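Local coordinates for coat protein (Leviviridae sp., PDB 6YFR), which probably packs as one of many identical subunits into the icosahedral shell that encloses the RNA genome of a single-stranded RNA bacteriophage, at residues L98-M101 against I102-A106; A114-L117 against L118-D121. All coordinates share one frame; numbering follows the deposited sequence.

Contact 1: residues L98-M101 against I102-A106; sequences LDTM and ISFLA
Met-101 and Leu-105, one turn apart in the alpha-helix 90-107, illustrate how i to i+4 spacing sorts side chains into faces, here in the long helix that follows the beta-sheet of a leviviral coat protein. The apolar pairs come first. Met-101 leaves the helix with CG anti to the backbone N (chi1 -178°), then bends about CB-CG and again about CG-SD, which brings its CE against CG of Leu-105 at 3.5 Å. A second pair is looser: CG of Leu-98 is 4.3 Å from CD1 of Ile-102. Phe-104 and Thr-100 run side by side, with Thr-100 CG2 3.8 Å from CD2 of the ring, while Thr-100 O lies at the ring edge, near its plane.

Strand 70-82 and the second subunit continue these faces: Leu-98 and Met-101 touch Phe-77 on that strand, whereas Leu-105 meets Phe-77 of the second subunit and Phe-104 sets its ring edge-to-face with Trp-20 of that subunit. Asp-99 forms a salt bridge from OD1 to Arg-109 of the second subunit and a hydrogen bond from OD2 to the N of Ala-1 of that subunit, and Thr-100 OG1 bonds to Asp-96 O.

Four backbone i to i+4 bonds cross between the two segments, for example Ile-102 N to Leu-98 O at 3.0 Å. One carbonyl is gripped twice. Asp-99 O accepts from Ser-103 N, and also from Ser-103 OG at 2.9 Å, because chi1 of -61° swings that hydroxyl back along the helix; the two donors arrive from opposite faces of the carbonyl plane, OG lying 37° out of it.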
loop_
_atom_site.group_PDB
_atom_site.type_symbol
_atom_site.label_atom_id
_atom_site.label_comp_id
_atom_site.label_asym_id
_atom_site.label_seq_id
_atom_site.Cartn_x
_atom_site.Cartn_y
_atom_site.Cartn_z
ATOM N N LEU A 98 29.871 35.418 -64.407
ATOM C CA LEU A 98 29.240 34.618 -65.455
ATOM C C LEU A 98 30.211 34.346 -66.600
ATOM O O LEU A 98 30.264 33.227 -67.136
ATOM C CB LEU A 98 27.987 35.329 -65.965
ATOM C CG LEU A 98 27.268 34.700 -67.159
ATOM C CD1 LEU A 98 26.899 33.264 -66.848
ATOM C CD2 LEU A 98 26.028 35.512 -67.520
ATOM N N ASP A 99 30.997 35.357 -66.982
ATOM C CA ASP A 99 31.965 35.166 -68.055
ATOM C C ASP A 99 33.057 34.188 -67.642
ATOM O O ASP A 99 33.518 33.386 -68.461
ATOM C CB ASP A 99 32.562 36.510 -68.469
ATOM C CG ASP A 99 31.557 37.395 -69.175
ATOM O OD1 ASP A 99 30.627 36.845 -69.805
ATOM O OD2 ASP A 99 31.692 38.636 -69.101
ATOM N N THR A 100 33.477 34.233 -66.374
ATOM C CA THR A 100 34.449 33.265 -65.882
ATOM C C THR A 100 33.877 31.855 -65.926
ATOM O O THR A 100 34.583 30.896 -66.263
ATOM C CB THR A 100 34.872 33.625 -64.459
ATOM O OG1 THR A 100 35.296 34.993 -64.416
ATOM C CG2 THR A 100 36.013 32.730 -64.004
ATOM N N MET A 101 32.591 31.715 -65.598
ATOM C CA MET A 101 31.926 30.418 -65.687
ATOM C C MET A 101 31.967 29.878 -67.111
ATOM O O MET A 101 32.327 28.715 -67.342
ATOM C CB MET A 101 30.481 30.550 -65.202
ATOM C CG MET A 101 29.696 29.257 -65.203
ATOM S SD MET A 101 30.343 28.091 -63.993
ATOM C CE MET A 101 31.022 26.881 -65.096
ATOM N N ILE A 102 31.595 30.714 -68.084
ATOM C CA ILE A 102 31.594 30.276 -69.481
ATOM C C ILE A 102 33.012 29.945 -69.942
ATOM O O ILE A 102 33.247 28.934 -70.627
ATOM C CB ILE A 102 30.942 31.353 -70.365
ATOM C CG1 ILE A 102 29.510 31.619 -69.892
ATOM C CG2 ILE A 102 30.959 30.935 -71.825
ATOM C CD1 ILE A 102 28.834 32.761 -70.608
ATOM N N SER A 103 33.980 30.780 -69.561
ATOM C CA SER A 103 35.370 30.530 -69.926
ATOM C C SER A 103 35.855 29.205 -69.361
ATOM O O SER A 103 36.589 28.475 -70.030
ATOM C CB SER A 103 36.262 31.669 -69.433
ATOM O OG SER A 103 35.874 32.899 -70.018
ATOM N N PHE A 104 35.457 28.876 -68.131
ATOM C CA PHE A 104 35.893 27.619 -67.536
ATOM C C PHE A 104 35.193 26.426 -68.167
ATOM O O PHE A 104 35.795 25.354 -68.291
ATOM C CB PHE A 104 35.666 27.641 -66.026
ATOM C CG PHE A 104 36.901 27.968 -65.248
ATOM C CD1 PHE A 104 37.672 26.963 -64.695
ATOM C CD2 PHE A 104 37.310 29.283 -65.093
ATOM C CE1 PHE A 104 38.823 27.262 -63.985
ATOM C CE2 PHE A 104 38.459 29.588 -64.384
ATOM C CZ PHE A 104 39.216 28.578 -63.831
ATOM N N LEU A 105 33.925 26.585 -68.553
ATOM C CA LEU A 105 33.252 25.525 -69.299
ATOM C C LEU A 105 33.973 25.242 -70.609
ATOM O O LEU A 105 34.019 24.095 -71.069
ATOM C CB LEU A 105 31.793 25.901 -69.566
ATOM C CG LEU A 105 30.800 25.859 -68.409
ATOM C CD1 LEU A 105 29.416 26.285 -68.875
ATOM C CD2 LEU A 105 30.748 24.472 -67.786
ATOM N N ALA A 106 34.534 26.281 -71.234
ATOM C CA ALA A 106 35.347 26.046 -72.425
ATOM C C ALA A 106 36.691 25.426 -72.059
ATOM O O ALA A 106 37.123 24.447 -72.677
ATOM C CB ALA A 106 35.547 27.353 -73.188
#

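Contact 2: residues A114-L117 against L118-D121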
loop_
_atom_site.group_PDB
_atom_site.type_symbol
_atom_site.label_atom_id
_atom_site.label_comp_id
_atom_site.label_asym_id
_atom_site.label_seq_id
_atom_site.Cartn_x
_atom_site.Cartn_y
_atom_site.Cartn_z
ATOM N N ALA A 114 34.834 13.943 -69.030
ATOM C CA ALA A 114 35.449 12.662 -68.711
ATOM C C ALA A 114 35.459 12.343 -67.220
ATOM O O ALA A 114 35.713 11.191 -66.856
ATOM C CB ALA A 114 36.885 12.622 -69.255
ATOM N N GLY A 115 35.188 13.317 -66.356
ATOM C CA GLY A 115 35.264 13.064 -64.927
ATOM C C GLY A 115 36.680 12.829 -64.452
ATOM O O GLY A 115 36.913 11.944 -63.617
ATOM N N ASN A 116 37.637 13.597 -64.972
ATOM C CA ASN A 116 39.051 13.428 -64.652
ATOM C C ASN A 116 39.678 14.812 -64.535
ATOM O O ASN A 116 39.804 15.524 -65.536
ATOM C CB ASN A 116 39.755 12.594 -65.724
ATOM C CG ASN A 116 41.126 12.118 -65.289
ATOM O OD1 ASN A 116 41.866 12.837 -64.615
ATOM N ND2 ASN A 116 41.473 10.894 -65.675
ATOM N N LEU A 117 40.077 15.187 -63.315
ATOM C CA LEU A 117 40.675 16.499 -63.084
ATOM C C LEU A 117 42.028 16.656 -63.757
ATOM O O LEU A 117 42.466 17.790 -63.977
ATOM C CB LEU A 117 40.845 16.752 -61.589
ATOM C CG LEU A 117 39.592 17.018 -60.764
ATOM C CD1 LEU A 117 39.938 16.916 -59.301
ATOM C CD2 LEU A 117 39.057 18.393 -61.086
ATOM N N LEU A 118 42.705 15.553 -64.076
ATOM C CA LEU A 118 44.080 15.623 -64.548
ATOM C C LEU A 118 44.202 15.966 -66.024
ATOM O O LEU A 118 45.313 16.260 -66.477
ATOM C CB LEU A 118 44.789 14.297 -64.278
ATOM C CG LEU A 118 44.883 13.881 -62.811
ATOM C CD1 LEU A 118 45.442 12.484 -62.711
ATOM C CD2 LEU A 118 45.751 14.861 -62.041
ATOM N N LEU A 119 43.112 15.926 -66.783
ATOM C CA LEU A 119 43.200 16.235 -68.201
ATOM C C LEU A 119 43.608 17.694 -68.388
ATOM O O LEU A 119 43.127 18.573 -67.662
ATOM C CB LEU A 119 41.869 15.973 -68.906
ATOM C CG LEU A 119 41.330 14.545 -68.843
ATOM C CD1 LEU A 119 40.099 14.407 -69.724
ATOM C CD2 LEU A 119 42.405 13.560 -69.254
ATOM N N PRO A 120 44.487 17.986 -69.339
ATOM C CA PRO A 120 44.885 19.377 -69.576
ATOM C C PRO A 120 43.717 20.198 -70.099
ATOM O O PRO A 120 42.688 19.671 -70.527
ATOM C CB PRO A 120 45.998 19.255 -70.619
ATOM C CG PRO A 120 45.714 17.961 -71.319
ATOM C CD PRO A 120 45.132 17.050 -70.276
ATOM N N ASP A 121 43.892 21.517 -70.051
ATOM C CA ASP A 121 42.896 22.421 -70.606
ATOM C C ASP A 121 42.622 22.077 -72.064
ATOM O O ASP A 121 43.502 21.606 -72.791
ATOM C CB ASP A 121 43.362 23.874 -70.509
ATOM C CG ASP A 121 43.471 24.365 -69.081
ATOM O OD1 ASP A 121 42.838 23.766 -68.185
ATOM O OD2 ASP A 121 44.188 25.365 -68.861
#
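Asn-116 reaches Leu-118 with its amide oxygen and Leu-119 with its CB, a worked example of an Asx turn laid over a type I beta turn, which runs from Asn-116 to Leu-119. The chain arrives here from helix 109-114, which ends at Ala-114; Gly-115 then leaves the helical path with positive phi, and the turn follows directly.

The asparagine side chain can be traced outward. Its CB packs against CG of Leu-119, 4.0 Å away. CG stands anti to the backbone N (chi1 -167°), which sets the amide beside the residue's own carbonyl carbon, and chi2 then rotates OD1 toward Leu-118. At the tip, OD1 accepts the backbone N-H of Leu-118 across 2.9 Å. The bond is moderately bent, 152° at the hydrogen, and the donor is tilted from the carbonyl plane by 18°. The same OD1 lies 3.3 Å from CB of Leu-118, so the leucine side chain starts out beside the oxygen and crosses the amide at a slant.

Leu-119 reaches back to the helix end, its CD1 meeting CB of Ala-114 at 3.7 Å and so linking the last helical residue to the far end of the turn. Ser-111 OG bonds to Asn-116 O, while Arg-108 holds the outgoing chain through Leu-119 O and the carboxylate of Asp-121. Leu-118 packs on Val-12 of the second subunit and Pro-10 of a third.

Chemically, the amide of Asn-116 supplies the acceptor that a peptide carbonyl would give in regular structure. The N-H of Leu-118 is thereby satisfied within the turn, while the side chain of the same residue packs against other subunits.

Overall arrangement
From the N terminus, the chain first builds the antiparallel sheet, strands 5-9 to 70-82, and only then enters helix 90-107, where contact 1 lies. It closes no loop beyond a single helical turn. A short connection leads to helix 109-114, and contact 2 closes the tight turn at its end, close to the C terminus. The two contacts follow in series, neither nested nor crossed. The centres of contact 1 and contact 2 are about 16 Å apart, and the two do not touch. Contact 1 joins the helix to the sheets of its own and the second subunit, while the turn of contact 2 meets the second and third subunits just before the C terminus.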